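Local coordinates for spindle pole body-associated protein VIK1 (Saccharomyces cerevisiae, PDB 2O0A) that partners the minus end-directed kinesin Kar3, recruiting it to microtubules and targeting it to the spindle pole body, and has a motor-like domain that lacks a nucleotide-binding site, at residues A[72-84]-A[104-116]. Residues are numbered along the deposited sequence; the frame is centred on the assembly and turned at random. Where two conformers were deposited one is given.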
loop_
_atom_site.group_PDB
_atom_site.type_symbol
_atom_site.label_atom_id
_atom_site.label_comp_id
_atom_site.label_asym_id
_atom_site.label_seq_id
_atom_site.Cartn_x
_atom_site.Cartn_y
_atom_site.Cartn_z
ATOM N N GLU A 72 6.913 -11.275 2.086
ATOM C CA GLU A 72 5.681 -10.499 1.855
ATOM C C GLU A 72 4.513 -10.958 2.726
ATOM O O GLU A 72 3.798 -10.139 3.271
ATOM C CB GLU A 72 5.395 -10.345 0.362
ATOM C CG GLU A 72 6.524 -9.442 -0.153
ATOM C CD GLU A 72 6.649 -9.265 -1.634
ATOM O OE1 GLU A 72 5.883 -9.879 -2.396
ATOM O OE2 GLU A 72 7.562 -8.492 -2.032
ATOM N N ASP A 73 4.377 -12.263 2.937
ATOM C CA ASP A 73 3.354 -12.759 3.868
ATOM C C ASP A 73 3.562 -12.237 5.298
ATOM O O ASP A 73 2.589 -11.868 5.982
ATOM C CB ASP A 73 3.368 -14.286 3.897
ATOM C CG ASP A 73 2.864 -14.921 2.619
ATOM O OD1 ASP A 73 2.165 -14.268 1.807
ATOM O OD2 ASP A 73 3.154 -16.126 2.439
ATOM N N LYS A 74 4.814 -12.239 5.770
ATOM C CA LYS A 74 5.138 -11.713 7.104
ATOM C C LYS A 74 4.974 -10.194 7.184
ATOM O O LYS A 74 4.572 -9.645 8.222
ATOM C CB LYS A 74 6.562 -12.122 7.504
ATOM C CG LYS A 74 6.890 -11.779 8.941
ATOM C CD LYS A 74 8.183 -12.440 9.398
ATOM C CE LYS A 74 7.967 -13.923 9.643
ATOM N NZ LYS A 74 7.014 -14.190 10.759
ATOM N N PHE A 75 5.254 -9.508 6.077
ATOM C CA PHE A 75 4.985 -8.063 6.034
ATOM C C PHE A 75 3.535 -7.804 6.443
ATOM O O PHE A 75 3.259 -6.959 7.280
ATOM C CB PHE A 75 5.253 -7.425 4.659
ATOM C CG PHE A 75 4.732 -6.020 4.576
ATOM C CD1 PHE A 75 5.449 -4.971 5.139
ATOM C CD2 PHE A 75 3.493 -5.751 3.995
ATOM C CE1 PHE A 75 4.948 -3.670 5.111
ATOM C CE2 PHE A 75 2.983 -4.456 3.964
ATOM C CZ PHE A 75 3.722 -3.415 4.528
ATOM N N PHE A 76 2.610 -8.533 5.845
ATOM C CA PHE A 76 1.217 -8.276 6.152
ATOM C C PHE A 76 0.827 -8.673 7.565
ATOM O O PHE A 76 0.189 -7.887 8.264
ATOM C CB PHE A 76 0.330 -8.907 5.074
ATOM C CG PHE A 76 0.383 -8.141 3.797
ATOM C CD1 PHE A 76 -0.124 -6.849 3.745
ATOM C CD2 PHE A 76 1.039 -8.648 2.683
ATOM C CE1 PHE A 76 -0.025 -6.085 2.592
ATOM C CE2 PHE A 76 1.130 -7.884 1.522
ATOM C CZ PHE A 76 0.594 -6.602 1.483
ATOM N N THR A 77 1.238 -9.859 8.001
ATOM C CA THR A 77 0.850 -10.322 9.347
ATOM C C THR A 77 1.542 -9.575 10.494
ATOM O O THR A 77 0.942 -9.357 11.554
ATOM C CB THR A 77 1.065 -11.845 9.513
ATOM O OG1 THR A 77 2.440 -12.174 9.301
ATOM C CG2 THR A 77 0.250 -12.602 8.501
ATOM N N GLN A 78 2.798 -9.189 10.284
ATOM C CA GLN A 78 3.630 -8.593 11.334
ATOM C C GLN A 78 3.668 -7.070 11.278
ATOM O O GLN A 78 3.592 -6.393 12.305
ATOM C CB GLN A 78 5.044 -9.179 11.223
ATOM C CG GLN A 78 6.121 -8.596 12.123
ATOM C CD GLN A 78 7.435 -9.330 11.914
ATOM O OE1 GLN A 78 7.535 -10.536 12.179
ATOM N NE2 GLN A 78 8.435 -8.622 11.421
ATOM N N GLU A 79 3.822 -6.532 10.079
ATOM C CA GLU A 79 4.137 -5.116 9.948
ATOM C C GLU A 79 2.928 -4.262 9.619
ATOM O O GLU A 79 2.875 -3.100 10.018
ATOM C CB GLU A 79 5.204 -4.897 8.867
ATOM C CG GLU A 79 6.564 -5.598 9.147
ATOM C CD GLU A 79 7.249 -5.083 10.412
ATOM O OE1 GLU A 79 6.950 -3.951 10.853
ATOM O OE2 GLU A 79 8.105 -5.831 10.945
ATOM N N TYR A 80 1.963 -4.846 8.898
ATOM C CA TYR A 80 0.817 -4.092 8.386
ATOM C C TYR A 80 -0.473 -4.322 9.185
ATOM O O TYR A 80 -1.342 -3.441 9.217
ATOM C CB TYR A 80 0.614 -4.507 6.923
ATOM C CG TYR A 80 -0.536 -3.852 6.219
ATOM C CD1 TYR A 80 -0.459 -2.530 5.785
ATOM C CD2 TYR A 80 -1.698 -4.579 5.947
ATOM C CE1 TYR A 80 -1.513 -1.944 5.119
ATOM C CE2 TYR A 80 -2.750 -3.990 5.276
ATOM C CZ TYR A 80 -2.652 -2.693 4.867
ATOM O OH TYR A 80 -3.719 -2.136 4.214
ATOM N N SER A 81 -0.573 -5.471 9.839
ATOM C CA SER A 81 -1.849 -5.902 10.423
ATOM C C SER A 81 -2.395 -4.995 11.531
ATOM O O SER A 81 -3.606 -4.859 11.668
ATOM C CB SER A 81 -1.766 -7.348 10.927
ATOM O OG SER A 81 -0.909 -7.423 12.036
ATOM N N VAL A 82 -1.532 -4.367 12.325
ATOM C CA VAL A 82 -2.032 -3.456 13.364
ATOM C C VAL A 82 -2.795 -2.253 12.767
ATOM O O VAL A 82 -3.899 -1.903 13.216
ATOM C CB VAL A 82 -0.893 -2.990 14.303
ATOM C CG1 VAL A 82 -1.418 -1.984 15.305
ATOM C CG2 VAL A 82 -0.251 -4.192 15.011
ATOM N N TYR A 83 -2.214 -1.637 11.740
ATOM C CA TYR A 83 -2.882 -0.572 10.999
ATOM C C TYR A 83 -4.194 -1.062 10.366
ATOM O O TYR A 83 -5.244 -0.420 10.487
ATOM C CB TYR A 83 -1.924 -0.075 9.924
ATOM C CG TYR A 83 -2.535 0.744 8.817
ATOM C CD1 TYR A 83 -2.882 2.074 9.023
ATOM C CD2 TYR A 83 -2.769 0.189 7.546
ATOM C CE1 TYR A 83 -3.427 2.846 8.012
ATOM C CE2 TYR A 83 -3.309 0.952 6.513
ATOM C CZ TYR A 83 -3.637 2.284 6.746
ATOM O OH TYR A 83 -4.152 3.078 5.767
ATOM N N HIS A 84 -4.118 -2.192 9.664
ATOM C CA HIS A 84 -5.278 -2.761 9.005
ATOM C C HIS A 84 -6.406 -3.030 9.992
ATOM O O HIS A 84 -7.539 -2.623 9.755
ATOM C CB HIS A 84 -4.859 -4.050 8.293
ATOM C CG HIS A 84 -6.008 -4.877 7.813
ATOM N ND1 HIS A 84 -6.647 -4.647 6.617
ATOM C CD2 HIS A 84 -6.639 -5.931 8.384
ATOM C CE1 HIS A 84 -7.623 -5.530 6.465
ATOM N NE2 HIS A 84 -7.632 -6.324 7.521
ATOM N N HIS A 104 5.924 -6.168 -9.055
ATOM C CA HIS A 104 5.681 -6.603 -7.686
ATOM C C HIS A 104 4.355 -7.358 -7.493
ATOM O O HIS A 104 3.599 -7.126 -6.514
ATOM C CB HIS A 104 5.755 -5.400 -6.748
ATOM C CG HIS A 104 7.135 -5.124 -6.225
ATOM N ND1 HIS A 104 7.485 -5.317 -4.906
ATOM C CD2 HIS A 104 8.254 -4.684 -6.849
ATOM C CE1 HIS A 104 8.760 -5.006 -4.740
ATOM N NE2 HIS A 104 9.250 -4.613 -5.902
ATOM N N GLY A 105 4.066 -8.295 -8.393
ATOM C CA GLY A 105 2.866 -9.127 -8.253
ATOM C C GLY A 105 2.808 -9.948 -6.978
ATOM O O GLY A 105 1.719 -10.221 -6.456
ATOM N N SER A 106 3.965 -10.355 -6.459
ATOM C CA SER A 106 3.992 -11.168 -5.250
ATOM C C SER A 106 3.401 -10.424 -4.046
ATOM O O SER A 106 2.779 -11.038 -3.167
ATOM C CB SER A 106 5.420 -11.644 -4.935
ATOM O OG SER A 106 6.244 -10.536 -4.656
ATOM N N LEU A 107 3.593 -9.104 -4.005
ATOM C CA LEU A 107 3.035 -8.294 -2.914
ATOM C C LEU A 107 1.514 -8.277 -2.989
ATOM O O LEU A 107 0.818 -8.420 -1.968
ATOM C CB LEU A 107 3.593 -6.866 -2.938
ATOM C CG LEU A 107 3.232 -6.040 -1.703
ATOM C CD1 LEU A 107 4.020 -6.516 -0.440
ATOM C CD2 LEU A 107 3.476 -4.562 -1.961
ATOM N N ARG A 108 1.006 -8.112 -4.208
ATOM C CA ARG A 108 -0.421 -8.154 -4.479
ATOM C C ARG A 108 -1.041 -9.493 -4.055
ATOM O O ARG A 108 -2.059 -9.525 -3.363
ATOM C CB ARG A 108 -0.673 -7.865 -5.964
ATOM C CG ARG A 108 -2.148 -7.714 -6.302
ATOM C CD ARG A 108 -2.362 -7.745 -7.807
ATOM N NE ARG A 108 -1.458 -6.823 -8.461
ATOM C CZ ARG A 108 -0.642 -7.096 -9.482
ATOM N NH1 ARG A 108 -0.619 -8.274 -10.104
ATOM N NH2 ARG A 108 0.137 -6.133 -9.930
ATOM N N GLU A 109 -0.378 -10.584 -4.446
ATOM C CA GLU A 109 -0.771 -11.942 -4.091
ATOM C C GLU A 109 -0.835 -12.099 -2.568
ATOM O O GLU A 109 -1.829 -12.574 -2.014
ATOM C CB GLU A 109 0.285 -12.886 -4.665
ATOM C CG GLU A 109 0.069 -14.362 -4.453
ATOM C CD GLU A 109 1.141 -15.191 -5.151
ATOM O OE1 GLU A 109 2.346 -14.996 -4.869
ATOM O OE2 GLU A 109 0.773 -16.035 -5.992
ATOM N N SER A 110 0.231 -11.667 -1.901
ATOM C CA SER A 110 0.325 -11.769 -0.449
ATOM C C SER A 110 -0.752 -10.957 0.253
ATOM O O SER A 110 -1.303 -11.397 1.263
ATOM C CB SER A 110 1.717 -11.355 0.032
ATOM O OG SER A 110 2.653 -12.340 -0.403
ATOM N N LEU A 111 -1.058 -9.790 -0.307
ATOM C CA LEU A 111 -2.087 -8.937 0.264
ATOM C C LEU A 111 -3.421 -9.667 0.257
ATOM O O LEU A 111 -4.107 -9.734 1.271
ATOM C CB LEU A 111 -2.213 -7.631 -0.530
ATOM C CG LEU A 111 -3.372 -6.715 -0.131
ATOM C CD1 LEU A 111 -3.278 -6.243 1.318
ATOM C CD2 LEU A 111 -3.416 -5.539 -1.074
ATOM N N ILE A 112 -3.790 -10.215 -0.892
ATOM C CA ILE A 112 -5.092 -10.867 -1.030
ATOM C C ILE A 112 -5.210 -12.078 -0.108
ATOM O O ILE A 112 -6.242 -12.288 0.519
ATOM C CB ILE A 112 -5.340 -11.263 -2.488
ATOM C CG1 ILE A 112 -5.953 -10.109 -3.285
ATOM C CG2 ILE A 112 -6.338 -12.429 -2.570
ATOM C CD1 ILE A 112 -5.570 -8.735 -2.891
ATOM N N LYS A 113 -4.125 -12.829 0.018
ATOM C CA LYS A 113 -4.115 -13.991 0.902
ATOM C C LYS A 113 -4.304 -13.573 2.367
ATOM O O LYS A 113 -5.061 -14.207 3.113
ATOM C CB LYS A 113 -2.815 -14.764 0.722
ATOM C CG LYS A 113 -2.740 -15.469 -0.607
ATOM C CD LYS A 113 -1.734 -16.589 -0.578
ATOM C CE LYS A 113 -0.364 -16.137 -1.018
ATOM N NZ LYS A 113 0.534 -17.326 -1.175
ATOM N N PHE A 114 -3.614 -12.508 2.771
ATOM C CA PHE A 114 -3.736 -11.952 4.115
ATOM C C PHE A 114 -5.184 -11.544 4.432
ATOM O O PHE A 114 -5.689 -11.752 5.547
ATOM C CB PHE A 114 -2.776 -10.758 4.258
ATOM C CG PHE A 114 -3.066 -9.900 5.450
ATOM C CD1 PHE A 114 -2.735 -10.350 6.731
ATOM C CD2 PHE A 114 -3.663 -8.651 5.312
ATOM C CE1 PHE A 114 -3.005 -9.587 7.848
ATOM C CE2 PHE A 114 -3.933 -7.858 6.431
ATOM C CZ PHE A 114 -3.615 -8.343 7.718
ATOM N N LEU A 115 -5.844 -10.938 3.449
ATOM C CA LEU A 115 -7.208 -10.460 3.641
ATOM C C LEU A 115 -8.221 -11.577 3.570
ATOM O O LEU A 115 -9.124 -11.637 4.402
ATOM C CB LEU A 115 -7.573 -9.434 2.574
ATOM C CG LEU A 115 -6.746 -8.159 2.593
ATOM C CD1 LEU A 115 -7.137 -7.255 1.426
ATOM C CD2 LEU A 115 -6.894 -7.454 3.945
ATOM N N ALA A 116 -8.079 -12.448 2.589
ATOM C CA ALA A 116 -9.256 -13.156 2.105
ATOM C C ALA A 116 -9.137 -14.647 1.870
ATOM O O ALA A 116 -10.065 -15.246 1.328
ATOM C CB ALA A 116 -9.797 -12.447 0.857
HETATM O O HOH W 1 -0.169 -13.338 2.888
#
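Phe-76 and Phe-114 interlock the helices 72-84 and 105-116, each phenyl entering a hollow of the other helix. The Phe-76 ring lies on the backbone of 105-116, with Leu-111 CA over one face, 3.8 Å from the ring centroid, while Leu-107 and Ser-110 help complete the hollow; Phe-75 covers the opposite face. A flat ring suits this place, lying close against the backbone. Phe-114 reaches back with CG anti to its backbone N (chi1 165°), laying one face over Phe-76 CB. The two phenyl planes are only 23° apart but displaced along their planes, so they hardly overlap. The far edge of Phe-114 meets the face of His-84 in a T-shaped pair, centroids 5.2 Å apart.

Toward the N-terminal ends the contact turns polar. The extended Glu-72 side chain brings OE1 to Ser-106 OG in a hydrogen bond modelled too short (2.4 Å) to be taken at face value. About one helical turn further along, a water donates to both Asp-73 OD1 and Ser-110 O. The small Ser-110 lets the backbones come close, its CA 5.4 Å from Asp-73 CA.

The helix axes cross at -45°, 8.8 Å apart at closest approach. Phe-76 and Leu-111 also touch central-sheet strands 94-99 and 221-228, respectively: this is helix-helix packing by knobs into holes on one side of the central sheet of a kinesin-like motor fold.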